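Long-range contacts in Tle cognate immunity protein 4 C-terminal domain-containing protein (Pseudomonas aeruginosa PAO1, PDB 4R1D), which binds the lipase effector Tle4 of the H2 type VI secretion system and, as its immunity protein, probably protects the producing cell from its own toxin: residues I72-E77 with L95-T100; R237-M242 with K279-A284. All coordinates share one frame; numbering follows the deposited sequence.

Contact 1 of 2, residues I72-E77 with L95-T100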
loop_
_atom_site.group_PDB
_atom_site.type_symbol
_atom_site.label_atom_id
_atom_site.label_comp_id
_atom_site.label_asym_id
_atom_site.label_seq_id
_atom_site.Cartn_x
_atom_site.Cartn_y
_atom_site.Cartn_z
ATOM N N ILE B 72 -1.611 20.392 25.823
ATOM C CA ILE B 72 -0.741 20.045 26.931
ATOM C C ILE B 72 0.569 20.826 26.884
ATOM O O ILE B 72 1.196 20.946 25.831
ATOM C CB ILE B 72 -0.452 18.523 26.956
ATOM C CG1 ILE B 72 -1.763 17.742 27.126
ATOM C CG2 ILE B 72 0.527 18.173 28.068
ATOM C CD1 ILE B 72 -1.640 16.258 26.842
ATOM N N ASP B 73 0.975 21.351 28.038
ATOM C CA ASP B 73 2.235 22.082 28.169
ATOM C C ASP B 73 3.315 21.142 28.698
ATOM O O ASP B 73 3.233 20.676 29.836
ATOM C CB ASP B 73 2.040 23.280 29.112
ATOM C CG ASP B 73 3.304 24.118 29.280
ATOM O OD1 ASP B 73 4.247 23.980 28.471
ATOM O OD2 ASP B 73 3.350 24.935 30.225
ATOM N N PHE B 74 4.316 20.842 27.870
ATOM C CA PHE B 74 5.345 19.873 28.235
ATOM C C PHE B 74 6.546 20.506 28.927
ATOM O O PHE B 74 7.562 19.843 29.141
ATOM C CB PHE B 74 5.851 19.110 26.998
ATOM C CG PHE B 74 4.791 18.296 26.303
ATOM C CD1 PHE B 74 4.121 17.298 26.979
ATOM C CD2 PHE B 74 4.488 18.516 24.966
ATOM C CE1 PHE B 74 3.149 16.533 26.349
ATOM C CE2 PHE B 74 3.515 17.753 24.323
ATOM C CZ PHE B 74 2.847 16.765 25.013
ATOM N N GLY B 75 6.433 21.784 29.270
ATOM C CA GLY B 75 7.572 22.530 29.770
ATOM C C GLY B 75 8.510 22.866 28.623
ATOM O O GLY B 75 8.356 22.348 27.513
ATOM N N ASN B 76 9.478 23.738 28.888
ATOM C CA ASN B 76 10.475 24.104 27.891
ATOM C C ASN B 76 9.871 24.590 26.575
ATOM O O ASN B 76 10.407 24.318 25.499
ATOM C CB ASN B 76 11.433 22.932 27.660
ATOM C CG ASN B 76 12.364 22.713 28.837
ATOM O OD1 ASN B 76 12.212 21.759 29.606
ATOM N ND2 ASN B 76 13.333 23.611 28.991
ATOM N N GLU B 77 8.767 25.330 26.690
ATOM C CA GLU B 77 7.976 25.856 25.564
ATOM C C GLU B 77 7.432 24.820 24.576
ATOM O O GLU B 77 6.899 25.179 23.534
ATOM C CB GLU B 77 8.674 27.002 24.811
ATOM C CG GLU B 77 10.182 26.937 24.738
ATOM C CD GLU B 77 10.835 27.574 25.945
ATOM O OE1 GLU B 77 12.007 27.255 26.231
ATOM O OE2 GLU B 77 10.167 28.398 26.610
ATOM N N LEU B 95 -1.669 12.443 19.466
ATOM C CA LEU B 95 -0.916 13.458 20.189
ATOM C C LEU B 95 0.055 14.117 19.222
ATOM O O LEU B 95 1.003 13.489 18.752
ATOM C CB LEU B 95 -0.165 12.842 21.363
ATOM C CG LEU B 95 0.747 13.799 22.139
ATOM C CD1 LEU B 95 -0.052 14.985 22.658
ATOM C CD2 LEU B 95 1.454 13.068 23.271
ATOM N N ASP B 96 -0.223 15.375 18.901
ATOM C CA ASP B 96 0.587 16.146 17.959
ATOM C C ASP B 96 1.528 17.067 18.748
ATOM O O ASP B 96 1.107 18.133 19.206
ATOM C CB ASP B 96 -0.353 16.964 17.083
ATOM C CG ASP B 96 0.335 17.586 15.875
ATOM O OD1 ASP B 96 1.513 17.279 15.664
ATOM O OD2 ASP B 96 -0.332 18.364 15.149
ATOM N N THR B 97 2.783 16.659 18.924
ATOM C CA THR B 97 3.720 17.438 19.747
ATOM C C THR B 97 4.613 18.362 18.930
ATOM O O THR B 97 5.138 17.980 17.876
ATOM C CB THR B 97 4.641 16.569 20.625
ATOM O OG1 THR B 97 5.568 15.858 19.801
ATOM C CG2 THR B 97 3.844 15.591 21.513
ATOM N N TYR B 98 4.788 19.575 19.436
ATOM C CA TYR B 98 5.702 20.539 18.838
ATOM C C TYR B 98 6.788 20.833 19.858
ATOM O O TYR B 98 6.506 21.087 21.032
ATOM C CB TYR B 98 4.932 21.798 18.431
ATOM C CG TYR B 98 3.884 21.466 17.401
ATOM C CD1 TYR B 98 4.176 21.543 16.054
ATOM C CD2 TYR B 98 2.627 20.985 17.777
ATOM C CE1 TYR B 98 3.241 21.200 15.096
ATOM C CE2 TYR B 98 1.683 20.639 16.824
ATOM C CZ TYR B 98 2.002 20.748 15.483
ATOM O OH TYR B 98 1.089 20.414 14.511
ATOM N N VAL B 99 8.034 20.758 19.420
ATOM C CA VAL B 99 9.151 20.846 20.356
ATOM C C VAL B 99 10.305 21.586 19.707
ATOM O O VAL B 99 10.498 21.506 18.492
ATOM C CB VAL B 99 9.603 19.445 20.834
ATOM C CG1 VAL B 99 10.124 18.604 19.671
ATOM C CG2 VAL B 99 10.646 19.557 21.945
ATOM N N THR B 100 11.061 22.318 20.519
ATOM C CA THR B 100 12.152 23.140 20.014
ATOM C C THR B 100 13.488 22.735 20.617
ATOM O O THR B 100 13.556 22.295 21.754
ATOM C CB THR B 100 11.897 24.624 20.337
ATOM O OG1 THR B 100 11.681 24.769 21.746
ATOM C CG2 THR B 100 10.672 25.113 19.594
#

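Contact 2 of 2, residues R237-M242 with K279-A284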
loop_
_atom_site.group_PDB
_atom_site.type_symbol
_atom_site.label_atom_id
_atom_site.label_comp_id
_atom_site.label_asym_id
_atom_site.label_seq_id
_atom_site.Cartn_x
_atom_site.Cartn_y
_atom_site.Cartn_z
ATOM N N ARG B 237 22.666 -2.384 -17.113
ATOM C CA ARG B 237 23.120 -3.176 -15.976
ATOM C C ARG B 237 22.480 -2.696 -14.684
ATOM O O ARG B 237 22.462 -1.496 -14.396
ATOM C CB ARG B 237 24.641 -3.108 -15.844
ATOM C CG ARG B 237 25.220 -4.064 -14.803
ATOM C CD ARG B 237 26.438 -4.777 -15.370
ATOM N NE ARG B 237 27.048 -5.739 -14.455
ATOM C CZ ARG B 237 26.836 -7.050 -14.494
ATOM N NH1 ARG B 237 25.996 -7.573 -15.386
ATOM N NH2 ARG B 237 27.458 -7.840 -13.633
ATOM N N GLY B 238 21.955 -3.641 -13.915
ATOM C CA GLY B 238 21.383 -3.351 -12.612
ATOM C C GLY B 238 22.240 -3.907 -11.486
ATOM O O GLY B 238 23.094 -4.770 -11.695
ATOM N N TYR B 239 22.004 -3.412 -10.279
ATOM C CA TYR B 239 22.772 -3.818 -9.120
ATOM C C TYR B 239 21.856 -3.881 -7.915
ATOM O O TYR B 239 20.919 -3.097 -7.808
ATOM C CB TYR B 239 23.850 -2.779 -8.819
ATOM C CG TYR B 239 24.943 -2.688 -9.855
ATOM C CD1 TYR B 239 26.014 -3.562 -9.831
ATOM C CD2 TYR B 239 24.902 -1.724 -10.851
ATOM C CE1 TYR B 239 27.023 -3.488 -10.777
ATOM C CE2 TYR B 239 25.908 -1.634 -11.807
ATOM C CZ TYR B 239 26.966 -2.518 -11.761
ATOM O OH TYR B 239 27.978 -2.442 -12.694
ATOM N N THR B 240 22.141 -4.801 -7.005
ATOM C CA THR B 240 21.530 -4.743 -5.680
ATOM C C THR B 240 22.543 -5.228 -4.648
ATOM O O THR B 240 22.906 -6.402 -4.622
ATOM C CB THR B 240 20.236 -5.557 -5.602
ATOM O OG1 THR B 240 19.304 -5.054 -6.570
ATOM C CG2 THR B 240 19.616 -5.421 -4.227
ATOM N N PHE B 241 23.039 -4.283 -3.852
ATOM C CA PHE B 241 24.048 -4.541 -2.833
ATOM C C PHE B 241 23.371 -4.390 -1.482
ATOM O O PHE B 241 22.701 -3.381 -1.231
ATOM C CB PHE B 241 25.200 -3.531 -2.925
ATOM C CG PHE B 241 26.008 -3.630 -4.188
ATOM C CD1 PHE B 241 25.736 -4.603 -5.143
ATOM C CD2 PHE B 241 27.040 -2.730 -4.427
ATOM C CE1 PHE B 241 26.482 -4.685 -6.308
ATOM C CE2 PHE B 241 27.785 -2.802 -5.593
ATOM C CZ PHE B 241 27.510 -3.780 -6.531
ATOM N N MET B 242 23.525 -5.401 -0.630
ATOM C CA MET B 242 22.794 -5.485 0.639
ATOM C C MET B 242 23.757 -5.773 1.795
ATOM O O MET B 242 24.591 -6.657 1.678
ATOM C CB MET B 242 21.762 -6.615 0.541
ATOM C CG MET B 242 20.784 -6.417 -0.610
ATOM S SD MET B 242 19.873 -7.910 -1.063
ATOM C CE MET B 242 21.045 -8.707 -2.160
ATOM N N LYS B 279 30.714 2.797 -14.540
ATOM C CA LYS B 279 31.596 2.422 -15.640
ATOM C C LYS B 279 31.872 0.923 -15.637
ATOM O O LYS B 279 32.182 0.341 -16.678
ATOM C CB LYS B 279 32.921 3.189 -15.542
ATOM C CG LYS B 279 32.765 4.705 -15.496
ATOM C CD LYS B 279 34.097 5.391 -15.194
ATOM C CE LYS B 279 33.938 6.899 -15.019
ATOM N NZ LYS B 279 33.179 7.263 -13.783
ATOM N N SER B 280 31.757 0.300 -14.465
ATOM C CA SER B 280 32.066 -1.118 -14.324
ATOM C C SER B 280 31.606 -1.627 -12.963
ATOM O O SER B 280 31.352 -0.838 -12.053
ATOM C CB SER B 280 33.575 -1.329 -14.431
ATOM O OG SER B 280 34.235 -0.750 -13.310
ATOM N N ASP B 281 31.520 -2.943 -12.819
ATOM C CA ASP B 281 31.230 -3.531 -11.518
ATOM C C ASP B 281 32.290 -3.118 -10.514
ATOM O O ASP B 281 31.997 -2.892 -9.339
ATOM C CB ASP B 281 31.186 -5.048 -11.606
ATOM C CG ASP B 281 30.002 -5.550 -12.403
ATOM O OD1 ASP B 281 29.165 -4.723 -12.804
ATOM O OD2 ASP B 281 29.907 -6.777 -12.603
ATOM N N LYS B 282 33.535 -3.031 -10.975
ATOM C CA LYS B 282 34.614 -2.647 -10.079
ATOM C C LYS B 282 34.360 -1.262 -9.506
ATOM O O LYS B 282 34.536 -1.037 -8.309
ATOM C CB LYS B 282 35.965 -2.693 -10.801
ATOM C CG LYS B 282 37.159 -2.517 -9.873
ATOM C CD LYS B 282 38.473 -2.714 -10.626
ATOM C CE LYS B 282 39.679 -2.499 -9.714
ATOM N NZ LYS B 282 39.708 -1.114 -9.170
ATOM N N GLU B 283 33.914 -0.335 -10.345
ATOM C CA GLU B 283 33.612 1.010 -9.869
ATOM C C GLU B 283 32.468 1.014 -8.844
ATOM O O GLU B 283 32.546 1.701 -7.832
ATOM C CB GLU B 283 33.275 1.940 -11.034
ATOM C CG GLU B 283 32.989 3.368 -10.596
ATOM C CD GLU B 283 32.698 4.298 -11.757
ATOM O OE1 GLU B 283 31.592 4.224 -12.330
ATOM O OE2 GLU B 283 33.582 5.112 -12.094
ATOM N N ALA B 284 31.412 0.249 -9.112
ATOM C CA ALA B 284 30.297 0.138 -8.170
ATOM C C ALA B 284 30.726 -0.442 -6.819
ATOM O O ALA B 284 30.323 0.048 -5.762
ATOM C CB ALA B 284 29.168 -0.694 -8.777
#

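Contact 1 of 2, residues I72-E77 with L95-T100
Phe74 meets Thr97 and Leu95 where the chain leaves the outermost strand 68-73 and begins its return along 79-84. The CB of Phe74 points toward strand 92-100, and a chi1 of -62° sets CG anti to the carbonyl carbon, which lays the ring alongside the end of its own strand. From CB and CG the ring reaches outward, and its outer atoms CE2 and CZ do the touching. CE2 lies 3.6 Å from Thr97 CG2, the methyl approaching obliquely, and CB of Thr97 stands just behind it. At the far end CZ shares the same methyl, 3.8 Å from Thr97 CG2, and meets Leu95 CD1 at 4.1 Å, here at the ring edge, the Leu95 and Phe74 side chains coming from opposite directions. Ile72 O lies over one face toward the rim, 4.1 Å above the plane of the Phe74 ring. The polar branch of Thr97 is engaged elsewhere: OG1 bonds to Trp110 O on the next strand, and the apolar CG2 faces the ring.

Within the turn, Gly75 N donates to Asp73 OD1 at 3.2 Å, reaching the oxygen from above the carboxylate plane. This Asx turn spans Phe74, so the ring projects from the middle of the turn. Farther along, contact is looser: Glu77 CG passes 4.0 Å from Thr100 OG1, an oxygen whose hydrogen-bond partner is Lys102 NZ.

Ser126 of helix 119-132 touches both Phe74 and Thr97, placing their meeting against that helix. Strand 79-84 runs between the two segments in the sheet order, bonding to Ile72 through Gly80 and to Asp96 through Leu81. The arrangement is that of a beta-hairpin at the sheet margin, its connecting loop folding an aromatic residue over the next strand but one, within the N-terminal domain.

Contact 2 of 2, residues R237-M242 with K279-A284
Asp281, the first residue of helix 281-292, is held by two side chains of strand 236-245, Arg237 and Tyr239. The ionic part is a side-on salt bridge: Arg237 NE donates to Asp281 OD1 and NH2 donates to OD2, both at 2.9 Å and both on syn lone pairs. The NE bond is the straighter, 165° at the hydrogen, and its acceptor lies in the guanidinium plane; OD2 is tilted somewhat from that plane. Guanidinium and carboxylate are nearly coplanar, 22° apart. Arg237 begins extended, with CG anti to the backbone N, then bends at chi2, which swings its guanidinium across to the helix start. Arg237 has partners beyond the helix as well: NH1 bonds to Ser232 OG, and NH2 forms a second salt bridge, to Glu210.

A further hydrogen bond to the same carboxylate comes from an uncharged donor: Tyr239 OH donates to Asp281 OD1 at 2.6 Å, meeting the oxygen almost along its C-O direction, with ring and carboxylate planes 80° apart. OD1 thereby accepts two bonds. The helix start is capped as well: Ser280, the N-cap, accepts from Glu283 N through OG at 3.0 Å.

Apolar contacts centre on Ala284, one turn along. Its CB sits over a face of the Tyr239 ring, 4.2 Å from the centroid, a CH-pi contact. Ala284 CB also lies 4.1 Å from Phe241 CE2, while the backbone oxygen of Ala284 approaches the Phe241 ring at its edge. Trp288, a turn farther on, adds an edge-to-face contact to Phe241.

Chemically, alternate strand residues 237, 239 and 241 present charge, hydroxyl and hydrocarbon in turn to the helix. The doubly gripped carboxylate is probably stabilised as an anion by its arginine and by the N-terminal end of the helix, so the contact joins the helix start to the strand by charge at one end and by hydrocarbon at the other.

Contact 1 precedes contact 2 along the chain, and they belong to different halves of the protein: the first to the N-terminal domain, the second to the C-terminal domain. Their centres are about 46 Å apart and lie on opposite sides of the chain's centre; the nearest atoms are still about 33 Å from each other, so neither can touch the other directly. Contact 1 links a hairpin loop to a strand two places away, whereas contact 2 sets the start of a helix on a strand. The bound lipase chain comes near both: Arg397 of that chain packs on Leu95, and its Ile88 and Trp96 pack on Thr240 and Met242, consistent with an immunity protein that engages its effector through both domains.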